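Local structure of FAD-linked sulfhydryl oxidase ERV1 (Arabidopsis thaliana, 2HJ3) at residues A[18-32]-A[71-85]. The protein uses FAD to oxidise thiols to disulfides with molecular oxygen, and is required for importing and folding small cysteine-containing proteins in the mitochondrial intermembrane space. Residues are numbered along the deposited sequence; the frame is centred on the assembly and turned at random.
Sequences WTFLHTLAAQYPEKP and AGSQEEFSQWLCHVH. With FAD (flavin-adenine dinucleotide), chain K; SO4 (sulfate ion), chain F.
In the four-helix bundle of the ERV/ALR fold, helices 10-27 and 74-91 run antiparallel, the axes of segments 18-27 and 74-85 approaching to 8.5 Å, and one end of their interface, with Trp18, His22 and His85, forms part of the FAD pocket. The His85 imidazole lies face to face on the five-membered ring of Trp18, centroids 3.5 Å apart and planes at 11°, while the flavin methyl C8M covers the opposite face of the indole. Trp18 NE1 donates almost straight to FAD O2' (3.1 Å). At the rim of the His85 ring, NE2 donates to the FAD phosphate oxygen O1A (2.6 Å) and ND1 shares a hydrogen bond with His22 NE2 (3.0 Å); these two bonds fix its rotation. Replacing Trp18 by an alanine is likely to leave the His85 ring without its stacking partner, the flavin methyl without the indole it rests on, and O2' without its donor. The adenine lies over one face of the His22 imidazole, its C2A above the centre of that ring, and water 1 joins His22 ND1 to Ser78 O. Further along, Leu81 is a knob among Trp18, Leu21, His22 and Ala25, its CD2 3.6 Å from Leu21 CB. With CG anti to the backbone N (chi1 -162°), the Tyr28 ring presents a face to the edge of Phe77, and its OH donates to an in-plane lone pair of Ala71 O (2.8 Å). Around this pair of helices, Val40 of helix 34-50 touches Tyr28 and Phe77, helix 54-66 packs on Val84, the disulfide partner Cys99 ties down Cys82, and the second subunit packs against Phe20 and Leu24.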
ATOM      1  N   TRP A  18       1.448   6.199  -4.429  1.00 38.50           N
ATOM      2  CA  TRP A  18       2.834   6.564  -4.717  1.00 37.50           C
ATOM      3  C   TRP A  18       3.509   7.066  -3.435  1.00 36.22           C
ATOM      4  O   TRP A  18       4.642   6.674  -3.125  1.00 36.25           O
ATOM      5  CB  TRP A  18       2.909   7.628  -5.829  1.00 37.88           C
ATOM      6  CG  TRP A  18       2.605   7.091  -7.206  1.00 36.70           C
ATOM      7  CD1 TRP A  18       1.669   7.568  -8.084  1.00 37.33           C
ATOM      8  CD2 TRP A  18       3.229   5.968  -7.858  1.00 37.48           C
ATOM      9  NE1 TRP A  18       1.667   6.811  -9.237  1.00 38.22           N
ATOM     10  CE2 TRP A  18       2.614   5.825  -9.127  1.00 37.15           C
ATOM     11  CE3 TRP A  18       4.246   5.070  -7.495  1.00 38.50           C
ATOM     12  CZ2 TRP A  18       2.982   4.813 -10.035  1.00 36.60           C
ATOM     13  CZ3 TRP A  18       4.614   4.058  -8.405  1.00 36.87           C
ATOM     14  CH2 TRP A  18       3.978   3.943  -9.656  1.00 36.08           C
ATOM     15  N   THR A  19       2.810   7.907  -2.676  1.00 34.83           N
ATOM     16  CA  THR A  19       3.353   8.427  -1.417  1.00 35.59           C
ATOM     17  C   THR A  19       3.746   7.270  -0.499  1.00 36.60           C
ATOM     18  O   THR A  19       4.826   7.257   0.095  1.00 37.80           O
ATOM     19  CB  THR A  19       2.319   9.308  -0.683  1.00 35.59           C
ATOM     20  OG1 THR A  19       2.059  10.481  -1.465  1.00 37.81           O
ATOM     21  CG2 THR A  19       2.839   9.726   0.689  1.00 33.78           C
ATOM     22  N   PHE A  20       2.850   6.298  -0.392  1.00 35.91           N
ATOM     23  CA  PHE A  20       3.088   5.124   0.430  1.00 35.16           C
ATOM     24  C   PHE A  20       4.274   4.323  -0.124  1.00 35.47           C
ATOM     25  O   PHE A  20       5.211   3.991   0.605  1.00 33.45           O
ATOM     26  CB  PHE A  20       1.810   4.271   0.460  1.00 35.35           C
ATOM     27  CG  PHE A  20       2.021   2.890   0.970  1.00 37.88           C
ATOM     28  CD1 PHE A  20       2.588   2.677   2.219  1.00 38.92           C
ATOM     29  CD2 PHE A  20       1.690   1.793   0.186  1.00 40.81           C
ATOM     30  CE1 PHE A  20       2.827   1.387   2.682  1.00 40.72           C
ATOM     31  CE2 PHE A  20       1.927   0.491   0.639  1.00 41.95           C
ATOM     32  CZ  PHE A  20       2.497   0.290   1.888  1.00 41.01           C
ATOM     33  N   LEU A  21       4.238   4.017  -1.418  1.00 34.63           N
ATOM     34  CA  LEU A  21       5.324   3.257  -2.031  1.00 35.18           C
ATOM     35  C   LEU A  21       6.685   3.960  -1.966  1.00 35.45           C
ATOM     36  O   LEU A  21       7.659   3.383  -1.486  1.00 34.35           O
ATOM     37  CB  LEU A  21       4.964   2.903  -3.478  1.00 34.18           C
ATOM     38  CG  LEU A  21       3.817   1.876  -3.557  1.00 37.03           C
ATOM     39  CD1 LEU A  21       3.404   1.627  -5.020  1.00 35.72           C
ATOM     40  CD2 LEU A  21       4.266   0.578  -2.898  1.00 33.94           C
ATOM     41  N   HIS A  22       6.768   5.200  -2.434  1.00 36.00           N
ATOM     42  CA  HIS A  22       8.050   5.900  -2.379  1.00 37.60           C
ATOM     43  C   HIS A  22       8.515   6.134  -0.946  1.00 37.85           C
ATOM     44  O   HIS A  22       9.712   6.080  -0.665  1.00 40.69           O
ATOM     45  CB  HIS A  22       7.983   7.226  -3.142  1.00 36.41           C
ATOM     46  CG  HIS A  22       7.799   7.056  -4.618  1.00 38.25           C
ATOM     47  ND1 HIS A  22       8.695   6.361  -5.403  1.00 37.38           N
ATOM     48  CD2 HIS A  22       6.801   7.450  -5.446  1.00 38.82           C
ATOM     49  CE1 HIS A  22       8.255   6.329  -6.648  1.00 39.15           C
ATOM     50  NE2 HIS A  22       7.108   6.983  -6.702  1.00 40.33           N
ATOM     51  N   THR A  23       7.589   6.393  -0.030  1.00 37.37           N
ATOM     52  CA  THR A  23       8.007   6.599   1.353  1.00 38.87           C
ATOM     53  C   THR A  23       8.554   5.284   1.866  1.00 38.38           C
ATOM     54  O   THR A  23       9.519   5.248   2.619  1.00 41.66           O
ATOM     55  CB  THR A  23       6.848   7.035   2.268  1.00 38.20           C
ATOM     56  OG1 THR A  23       6.326   8.291   1.818  1.00 38.81           O
ATOM     57  CG2 THR A  23       7.340   7.180   3.694  1.00 36.86           C
ATOM     58  N   LEU A  24       7.927   4.197   1.446  1.00 38.81           N
ATOM     59  CA  LEU A  24       8.358   2.875   1.849  1.00 39.34           C
ATOM     60  C   LEU A  24       9.763   2.570   1.329  1.00 39.03           C
ATOM     61  O   LEU A  24      10.596   2.025   2.055  1.00 38.91           O
ATOM     62  CB  LEU A  24       7.373   1.836   1.329  1.00 42.16           C
ATOM     63  CG  LEU A  24       7.741   0.382   1.600  1.00 46.08           C
ATOM     64  CD1 LEU A  24       7.994   0.198   3.089  1.00 48.60           C
ATOM     65  CD2 LEU A  24       6.615  -0.531   1.117  1.00 47.18           C
ATOM     66  N   ALA A  25      10.031   2.927   0.076  1.00 38.57           N
ATOM     67  CA  ALA A  25      11.348   2.685  -0.502  1.00 39.46           C
ATOM     68  C   ALA A  25      12.399   3.603   0.120  1.00 41.12           C
ATOM     69  O   ALA A  25      13.595   3.305   0.076  1.00 41.91           O
ATOM     70  CB  ALA A  25      11.308   2.874  -2.008  1.00 38.68           C
ATOM     71  N   ALA A  26      11.959   4.716   0.700  1.00 41.48           N
ATOM     72  CA  ALA A  26      12.883   5.648   1.341  1.00 43.45           C
ATOM     73  C   ALA A  26      13.365   5.089   2.679  1.00 45.54           C
ATOM     74  O   ALA A  26      14.459   5.430   3.139  1.00 46.47           O
ATOM     75  CB  ALA A  26      12.213   7.004   1.546  1.00 40.62           C
ATOM     76  N   GLN A  27      12.548   4.226   3.286  1.00 46.47           N
ATOM     77  CA  GLN A  27      12.860   3.592   4.572  1.00 46.25           C
ATOM     78  C   GLN A  27      13.488   2.202   4.407  1.00 45.24           C
ATOM     79  O   GLN A  27      14.024   1.645   5.365  1.00 42.43           O
ATOM     80  CB  GLN A  27      11.584   3.440   5.414  1.00 49.60           C
ATOM     81  CG  GLN A  27      10.805   4.722   5.619  1.00 52.93           C
ATOM     82  CD  GLN A  27      11.554   5.714   6.474  1.00 56.44           C
ATOM     83  OE1 GLN A  27      11.757   5.490   7.669  1.00 57.59           O
ATOM     84  NE2 GLN A  27      11.982   6.819   5.866  1.00 59.63           N
ATOM     85  N   TYR A  28      13.402   1.634   3.207  1.00 44.88           N
ATOM     86  CA  TYR A  28      13.967   0.309   2.956  1.00 44.81           C
ATOM     87  C   TYR A  28      15.416   0.277   3.453  1.00 45.48           C
ATOM     88  O   TYR A  28      16.181   1.209   3.225  1.00 45.68           O
ATOM     89  CB  TYR A  28      13.913  -0.015   1.461  1.00 43.95           C
ATOM     90  CG  TYR A  28      14.057  -1.491   1.141  1.00 44.89           C
ATOM     91  CD1 TYR A  28      13.077  -2.410   1.529  1.00 44.36           C
ATOM     92  CD2 TYR A  28      15.168  -1.970   0.446  1.00 43.38           C
ATOM     93  CE1 TYR A  28      13.203  -3.770   1.226  1.00 43.24           C
ATOM     94  CE2 TYR A  28      15.301  -3.321   0.141  1.00 42.78           C
ATOM     95  CZ  TYR A  28      14.316  -4.218   0.530  1.00 44.36           C
ATOM     96  OH  TYR A  28      14.436  -5.557   0.202  1.00 44.43           O
ATOM     97  N   PRO A  29      15.811  -0.798   4.146  1.00 45.99           N
ATOM     98  CA  PRO A  29      17.187  -0.866   4.645  1.00 48.20           C
ATOM     99  C   PRO A  29      18.300  -0.992   3.599  1.00 50.94           C
ATOM    100  O   PRO A  29      18.103  -1.511   2.492  1.00 48.70           O
ATOM    101  CB  PRO A  29      17.144  -2.052   5.608  1.00 48.27           C
ATOM    102  CG  PRO A  29      16.101  -2.932   5.014  1.00 49.29           C
ATOM    103  CD  PRO A  29      15.026  -1.959   4.594  1.00 46.26           C
ATOM    104  N   GLU A  30      19.475  -0.493   3.965  1.00 53.61           N
ATOM    105  CA  GLU A  30      20.640  -0.543   3.093  1.00 56.87           C
ATOM    106  C   GLU A  30      20.966  -2.011   2.854  1.00 56.61           C
ATOM    107  O   GLU A  30      21.167  -2.435   1.722  1.00 56.05           O
ATOM    108  CB  GLU A  30      21.815   0.179   3.764  1.00 59.63           C
ATOM    109  CG  GLU A  30      23.160   0.048   3.050  1.00 65.14           C
ATOM    110  CD  GLU A  30      23.166   0.645   1.650  1.00 68.07           C
ATOM    111  OE1 GLU A  30      22.155   1.281   1.256  1.00 69.30           O
ATOM    112  OE2 GLU A  30      24.195   0.481   0.951  1.00 66.06           O
ATOM    113  N   LYS A  31      21.002  -2.775   3.941  1.00 58.02           N
ATOM    114  CA  LYS A  31      21.270  -4.207   3.893  1.00 57.93           C
ATOM    115  C   LYS A  31      20.019  -4.891   4.435  1.00 55.86           C
ATOM    116  O   LYS A  31      19.934  -5.199   5.623  1.00 56.05           O
ATOM    117  CB  LYS A  31      22.478  -4.553   4.774  1.00 60.42           C
ATOM    118  CG  LYS A  31      23.763  -3.829   4.380  1.00 64.89           C
ATOM    119  CD  LYS A  31      24.913  -4.148   5.337  1.00 68.23           C
ATOM    120  CE  LYS A  31      26.161  -3.343   4.979  1.00 71.69           C
ATOM    121  NZ  LYS A  31      27.307  -3.580   5.915  1.00 73.73           N
ATOM    122  N   PRO A  32      19.027  -5.130   3.566  1.00 53.90           N
ATOM    123  CA  PRO A  32      17.777  -5.777   3.971  1.00 53.05           C
ATOM    124  C   PRO A  32      17.930  -7.254   4.294  1.00 52.59           C
ATOM    125  O   PRO A  32      18.814  -7.922   3.759  1.00 52.86           O
ATOM    126  CB  PRO A  32      16.876  -5.555   2.766  1.00 51.30           C
ATOM    127  CG  PRO A  32      17.846  -5.670   1.634  1.00 52.92           C
ATOM    128  CD  PRO A  32      19.013  -4.831   2.122  1.00 52.67           C
ATOM    129  N   ALA A  71      15.091  -5.362  -5.219  1.00 43.63           N
ATOM    130  CA  ALA A  71      15.027  -5.170  -3.773  1.00 45.08           C
ATOM    131  C   ALA A  71      16.321  -5.473  -3.041  1.00 44.36           C
ATOM    132  O   ALA A  71      16.322  -5.648  -1.823  1.00 46.20           O
ATOM    133  CB  ALA A  71      13.897  -6.015  -3.195  1.00 44.87           C
ATOM    134  N   GLY A  72      17.422  -5.510  -3.777  1.00 44.39           N
ATOM    135  CA  GLY A  72      18.703  -5.812  -3.167  1.00 42.17           C
ATOM    136  C   GLY A  72      19.145  -4.827  -2.109  1.00 41.70           C
ATOM    137  O   GLY A  72      19.925  -5.182  -1.228  1.00 43.15           O
ATOM    138  N   SER A  73      18.659  -3.593  -2.194  1.00 40.28           N
ATOM    139  CA  SER A  73      19.024  -2.561  -1.227  1.00 40.20           C
ATOM    140  C   SER A  73      18.153  -1.319  -1.390  1.00 41.24           C
ATOM    141  O   SER A  73      17.349  -1.228  -2.322  1.00 42.62           O
ATOM    142  CB  SER A  73      20.495  -2.170  -1.392  1.00 38.94           C
ATOM    143  OG  SER A  73      20.737  -1.614  -2.676  1.00 39.60           O
ATOM    144  N   GLN A  74      18.325  -0.364  -0.483  1.00 41.69           N
ATOM    145  CA  GLN A  74      17.553   0.872  -0.504  1.00 44.04           C
ATOM    146  C   GLN A  74      17.696   1.621  -1.825  1.00 44.46           C
ATOM    147  O   GLN A  74      16.709   2.116  -2.376  1.00 45.50           O
ATOM    148  CB  GLN A  74      17.982   1.773   0.661  1.00 43.59           C
ATOM    149  CG  GLN A  74      17.073   2.974   0.953  1.00 43.11           C
ATOM    150  CD  GLN A  74      17.244   4.126  -0.028  1.00 43.51           C
ATOM    151  OE1 GLN A  74      18.359   4.461  -0.424  1.00 47.51           O
ATOM    152  NE2 GLN A  74      16.141   4.752  -0.400  1.00 42.22           N
ATOM    153  N   GLU A  75      18.916   1.690  -2.345  1.00 45.80           N
ATOM    154  CA  GLU A  75      19.152   2.401  -3.595  1.00 46.25           C
ATOM    155  C   GLU A  75      18.492   1.733  -4.791  1.00 45.55           C
ATOM    156  O   GLU A  75      17.878   2.409  -5.616  1.00 48.90           O
ATOM    157  CB  GLU A  75      20.648   2.552  -3.861  1.00 49.39           C
ATOM    158  CG  GLU A  75      20.958   3.655  -4.860  1.00 55.21           C
ATOM    159  CD  GLU A  75      22.414   3.687  -5.286  1.00 57.95           C
ATOM    160  OE1 GLU A  75      23.298   3.626  -4.402  1.00 58.64           O
ATOM    161  OE2 GLU A  75      22.669   3.784  -6.509  1.00 59.81           O
ATOM    162  N   GLU A  76      18.598   0.413  -4.893  1.00 43.86           N
ATOM    163  CA  GLU A  76      18.000  -0.297  -6.023  1.00 42.69           C
ATOM    164  C   GLU A  76      16.477  -0.227  -6.002  1.00 41.88           C
ATOM    165  O   GLU A  76      15.843  -0.103  -7.047  1.00 43.59           O
ATOM    166  CB  GLU A  76      18.431  -1.771  -6.035  1.00 42.26           C
ATOM    167  CG  GLU A  76      19.933  -2.001  -5.972  1.00 42.50           C
ATOM    168  CD  GLU A  76      20.301  -3.473  -6.049  1.00 41.39           C
ATOM    169  OE1 GLU A  76      19.477  -4.318  -5.640  1.00 41.47           O
ATOM    170  OE2 GLU A  76      21.418  -3.788  -6.504  1.00 42.31           O
ATOM    171  N   PHE A  77      15.889  -0.315  -4.814  1.00 41.81           N
ATOM    172  CA  PHE A  77      14.436  -0.274  -4.677  1.00 38.68           C
ATOM    173  C   PHE A  77      13.901   1.133  -4.955  1.00 37.54           C
ATOM    174  O   PHE A  77      12.935   1.294  -5.690  1.00 34.70           O
ATOM    175  CB  PHE A  77      14.041  -0.757  -3.278  1.00 40.33           C
ATOM    176  CG  PHE A  77      12.562  -0.961  -3.101  1.00 42.43           C
ATOM    177  CD1 PHE A  77      11.790  -1.489  -4.135  1.00 43.36           C
ATOM    178  CD2 PHE A  77      11.938  -0.624  -1.904  1.00 42.02           C
ATOM    179  CE1 PHE A  77      10.417  -1.676  -3.977  1.00 43.76           C
ATOM    180  CE2 PHE A  77      10.568  -0.806  -1.737  1.00 42.87           C
ATOM    181  CZ  PHE A  77       9.805  -1.332  -2.773  1.00 42.14           C
ATOM    182  N   SER A  78      14.544   2.148  -4.380  1.00 38.28           N
ATOM    183  CA  SER A  78      14.146   3.541  -4.602  1.00 40.32           C
ATOM    184  C   SER A  78      14.169   3.856  -6.086  1.00 40.20           C
ATOM    185  O   SER A  78      13.217   4.414  -6.628  1.00 43.38           O
ATOM    186  CB  SER A  78      15.116   4.506  -3.931  1.00 40.98           C
ATOM    187  OG  SER A  78      15.272   4.221  -2.567  1.00 49.19           O
ATOM    188  N   GLN A  79      15.278   3.510  -6.734  1.00 40.26           N
ATOM    189  CA  GLN A  79      15.446   3.769  -8.162  1.00 41.14           C
ATOM    190  C   GLN A  79      14.407   3.007  -8.961  1.00 41.61           C
ATOM    191  O   GLN A  79      13.662   3.592  -9.749  1.00 42.93           O
ATOM    192  CB  GLN A  79      16.846   3.354  -8.615  1.00 42.39           C
ATOM    193  CG  GLN A  79      17.975   4.125  -7.947  1.00 42.88           C
ATOM    194  CD  GLN A  79      17.977   5.588  -8.333  1.00 47.15           C
ATOM    195  OE1 GLN A  79      18.193   6.459  -7.487  1.00 50.30           O
ATOM    196  NE2 GLN A  79      17.747   5.870  -9.616  1.00 47.02           N
ATOM    197  N   TRP A  80      14.354   1.697  -8.749  1.00 40.64           N
ATOM    198  CA  TRP A  80      13.407   0.857  -9.460  1.00 39.70           C
ATOM    199  C   TRP A  80      11.991   1.428  -9.389  1.00 39.88           C
ATOM    200  O   TRP A  80      11.304   1.543 -10.405  1.00 39.53           O
ATOM    201  CB  TRP A  80      13.413  -0.560  -8.879  1.00 40.27           C
ATOM    202  CG  TRP A  80      12.385  -1.440  -9.515  1.00 39.37           C
ATOM    203  CD1 TRP A  80      12.473  -2.061 -10.723  1.00 38.59           C
ATOM    204  CD2 TRP A  80      11.074  -1.718  -9.015  1.00 38.88           C
ATOM    205  NE1 TRP A  80      11.293  -2.710 -11.015  1.00 37.28           N
ATOM    206  CE2 TRP A  80      10.416  -2.514  -9.982  1.00 39.32           C
ATOM    207  CE3 TRP A  80      10.390  -1.371  -7.845  1.00 39.25           C
ATOM    208  CZ2 TRP A  80       9.106  -2.968  -9.816  1.00 40.13           C
ATOM    209  CZ3 TRP A  80       9.088  -1.820  -7.677  1.00 40.94           C
ATOM    210  CH2 TRP A  80       8.458  -2.612  -8.660  1.00 42.73           C
ATOM    211  N   LEU A  81      11.558   1.790  -8.186  1.00 40.39           N
ATOM    212  CA  LEU A  81      10.212   2.332  -7.996  1.00 40.43           C
ATOM    213  C   LEU A  81      10.030   3.640  -8.764  1.00 39.54           C
ATOM    214  O   LEU A  81       8.938   3.944  -9.234  1.00 38.33           O
ATOM    215  CB  LEU A  81       9.944   2.550  -6.505  1.00 41.91           C
ATOM    216  CG  LEU A  81       8.484   2.689  -6.070  1.00 43.21           C
ATOM    217  CD1 LEU A  81       7.655   1.522  -6.591  1.00 40.69           C
ATOM    218  CD2 LEU A  81       8.431   2.744  -4.558  1.00 42.32           C
ATOM    219  N   CYS A  82      11.108   4.409  -8.890  1.00 39.36           N
ATOM    220  CA  CYS A  82      11.063   5.673  -9.617  1.00 38.32           C
ATOM    221  C   CYS A  82      10.950   5.415 -11.114  1.00 37.63           C
ATOM    222  O   CYS A  82      10.236   6.131 -11.827  1.00 36.46           O
ATOM    223  CB  CYS A  82      12.315   6.498  -9.314  1.00 38.94           C
ATOM    224  SG  CYS A  82      12.510   8.015 -10.309  1.00 44.54           S
ATOM    225  N   HIS A  83      11.642   4.379 -11.592  1.00 37.91           N
ATOM    226  CA  HIS A  83      11.597   4.043 -13.019  1.00 37.65           C
ATOM    227  C   HIS A  83      10.217   3.531 -13.370  1.00 36.89           C
ATOM    228  O   HIS A  83       9.678   3.828 -14.437  1.00 37.67           O
ATOM    229  CB  HIS A  83      12.647   2.981 -13.372  1.00 36.83           C
ATOM    230  CG  HIS A  83      14.056   3.452 -13.206  1.00 34.15           C
ATOM    231  ND1 HIS A  83      14.557   4.545 -13.877  1.00 36.09           N
ATOM    232  CD2 HIS A  83      15.046   3.029 -12.386  1.00 34.06           C
ATOM    233  CE1 HIS A  83      15.790   4.786 -13.469  1.00 34.92           C
ATOM    234  NE2 HIS A  83      16.110   3.881 -12.562  1.00 36.39           N
ATOM    235  N   VAL A  84       9.647   2.750 -12.463  1.00 37.05           N
ATOM    236  CA  VAL A  84       8.319   2.213 -12.685  1.00 36.57           C
ATOM    237  C   VAL A  84       7.344   3.376 -12.757  1.00 36.43           C
ATOM    238  O   VAL A  84       6.545   3.468 -13.682  1.00 37.69           O
ATOM    239  CB  VAL A  84       7.928   1.243 -11.556  1.00 38.30           C
ATOM    240  CG1 VAL A  84       6.412   1.056 -11.512  1.00 38.07           C
ATOM    241  CG2 VAL A  84       8.626  -0.093 -11.785  1.00 33.85           C
ATOM    242  N   HIS A  85       7.431   4.283 -11.792  1.00 36.53           N
ATOM    243  CA  HIS A  85       6.547   5.440 -11.777  1.00 37.13           C
ATOM    244  C   HIS A  85       6.713   6.257 -13.066  1.00 38.17           C
ATOM    245  O   HIS A  85       5.740   6.798 -13.593  1.00 40.88           O
ATOM    246  CB  HIS A  85       6.844   6.305 -10.551  1.00 35.57           C
ATOM    247  CG  HIS A  85       5.790   7.327 -10.256  1.00 34.75           C
ATOM    248  ND1 HIS A  85       5.792   8.085  -9.103  1.00 32.10           N
ATOM    249  CD2 HIS A  85       4.693   7.705 -10.952  1.00 34.51           C
ATOM    250  CE1 HIS A  85       4.739   8.882  -9.101  1.00 32.16           C
ATOM    251  NE2 HIS A  85       4.054   8.671 -10.210  1.00 32.56           N
TER
HETATM  252  PA  FAD K1001       1.752  11.114  -9.387  1.00 47.26           P
HETATM  253  O1A FAD K1001       2.227  10.414 -10.614  1.00 48.97           O
HETATM  254  O2A FAD K1001       0.571  10.704  -8.572  1.00 48.55           O
HETATM  255  O5B FAD K1001       2.643  11.742  -8.270  1.00 48.20           O
HETATM  256  C5B FAD K1001       3.122  11.655  -6.940  1.00 50.80           C
HETATM  257  C4B FAD K1001       3.936  12.928  -6.867  1.00 51.12           C
HETATM  258  O4B FAD K1001       5.143  12.205  -6.506  1.00 50.18           O
HETATM  259  C3B FAD K1001       4.377  14.034  -7.867  1.00 53.28           C
HETATM  260  O3B FAD K1001       3.535  15.187  -7.854  1.00 56.44           O
HETATM  261  C2B FAD K1001       5.800  14.210  -7.566  1.00 53.50           C
HETATM  262  O2B FAD K1001       6.097  15.012  -6.465  1.00 57.35           O
HETATM  263  C1B FAD K1001       6.208  12.757  -7.291  1.00 49.71           C
HETATM  264  N9A FAD K1001       6.747  11.898  -8.302  1.00 46.54           N
HETATM  265  C8A FAD K1001       6.564  11.807  -9.704  1.00 45.07           C
HETATM  266  N7A FAD K1001       7.247  10.942 -10.393  1.00 43.08           N
HETATM  267  C5A FAD K1001       8.004  10.310  -9.415  1.00 43.25           C
HETATM  268  C6A FAD K1001       9.000   9.312  -9.416  1.00 42.99           C
HETATM  269  N6A FAD K1001       9.401   8.814 -10.603  1.00 40.43           N
HETATM  270  N1A FAD K1001       9.577   8.961  -8.201  1.00 43.17           N
HETATM  271  C2A FAD K1001       9.302   9.535  -7.003  1.00 46.39           C
HETATM  272  N3A FAD K1001       8.272  10.501  -7.016  1.00 46.84           N
HETATM  273  C4A FAD K1001       7.685  10.864  -8.262  1.00 43.74           C
HETATM  274  N1  FAD K1001      -3.266   6.109 -13.956  1.00 47.50           N
HETATM  275  C2  FAD K1001      -3.789   5.941 -15.226  1.00 48.46           C
HETATM  276  O2  FAD K1001      -4.552   6.767 -15.763  1.00 51.00           O
HETATM  277  N3  FAD K1001      -3.330   4.768 -15.799  1.00 46.97           N
HETATM  278  C4  FAD K1001      -2.434   3.856 -15.189  1.00 47.96           C
HETATM  279  O4  FAD K1001      -2.271   2.807 -15.896  1.00 52.08           O
HETATM  280  C4X FAD K1001      -1.933   4.091 -13.919  1.00 46.72           C
HETATM  281  N5  FAD K1001      -1.124   3.181 -13.155  1.00 45.80           N
HETATM  282  C5X FAD K1001      -0.726   3.318 -11.804  1.00 43.49           C
HETATM  283  C6  FAD K1001      -0.011   2.293 -11.146  1.00 43.00           C
HETATM  284  C7  FAD K1001       0.320   2.455  -9.767  1.00 42.77           C
HETATM  285  C7M FAD K1001       1.037   1.279  -9.088  1.00 44.93           C
HETATM  286  C8  FAD K1001      -0.028   3.646  -9.055  1.00 42.82           C
HETATM  287  C8M FAD K1001       0.295   4.052  -7.623  1.00 41.14           C
HETATM  288  C9  FAD K1001      -0.752   4.635  -9.733  1.00 42.69           C
HETATM  289  C9A FAD K1001      -1.185   4.534 -11.081  1.00 43.53           C
HETATM  290  N10 FAD K1001      -1.926   5.440 -11.997  1.00 45.67           N
HETATM  291  C10 FAD K1001      -2.396   5.279 -13.278  1.00 45.29           C
HETATM  292  C1' FAD K1001      -2.117   6.770 -11.525  1.00 45.74           C
HETATM  293  C2' FAD K1001      -1.097   7.822 -11.816  1.00 46.01           C
HETATM  294  O2' FAD K1001       0.229   7.209 -11.932  1.00 45.72           O
HETATM  295  C3' FAD K1001      -1.232   9.093 -11.037  1.00 46.62           C
HETATM  296  O3' FAD K1001      -0.953   8.809  -9.676  1.00 46.77           O
HETATM  297  C4' FAD K1001      -2.252  10.204 -11.233  1.00 47.73           C
HETATM  298  O4' FAD K1001      -2.447  10.433 -12.656  1.00 45.91           O
HETATM  299  C5' FAD K1001      -1.918  11.533 -10.689  1.00 46.35           C
HETATM  300  O5' FAD K1001      -0.747  12.172 -11.206  1.00 48.77           O
HETATM  301  P   FAD K1001      -0.026  13.307 -10.408  1.00 49.90           P
HETATM  302  O1P FAD K1001       0.338  14.017 -11.630  1.00 54.62           O
HETATM  303  O2P FAD K1001      -0.775  13.944  -9.300  1.00 46.84           O
HETATM  304  O3P FAD K1001       1.316  12.555  -9.907  1.00 49.71           O
HETATM  305  S   SO4 F 506      13.366   6.770 -16.595  1.00 76.96           S
HETATM  306  O1  SO4 F 506      14.091   5.694 -17.289  1.00 78.79           O
HETATM  307  O2  SO4 F 506      12.307   7.291 -17.476  1.00 76.65           O
HETATM  308  O3  SO4 F 506      12.769   6.239 -15.355  1.00 77.92           O
HETATM  309  O4  SO4 F 506      14.303   7.856 -16.255  1.00 78.43           O
HETATM  310  O   HOH W   1      11.502   5.537  -4.842  1.00 39.74           O
HETATM  311  O   HOH W   2      21.602   1.131  -1.126  1.00 47.33           O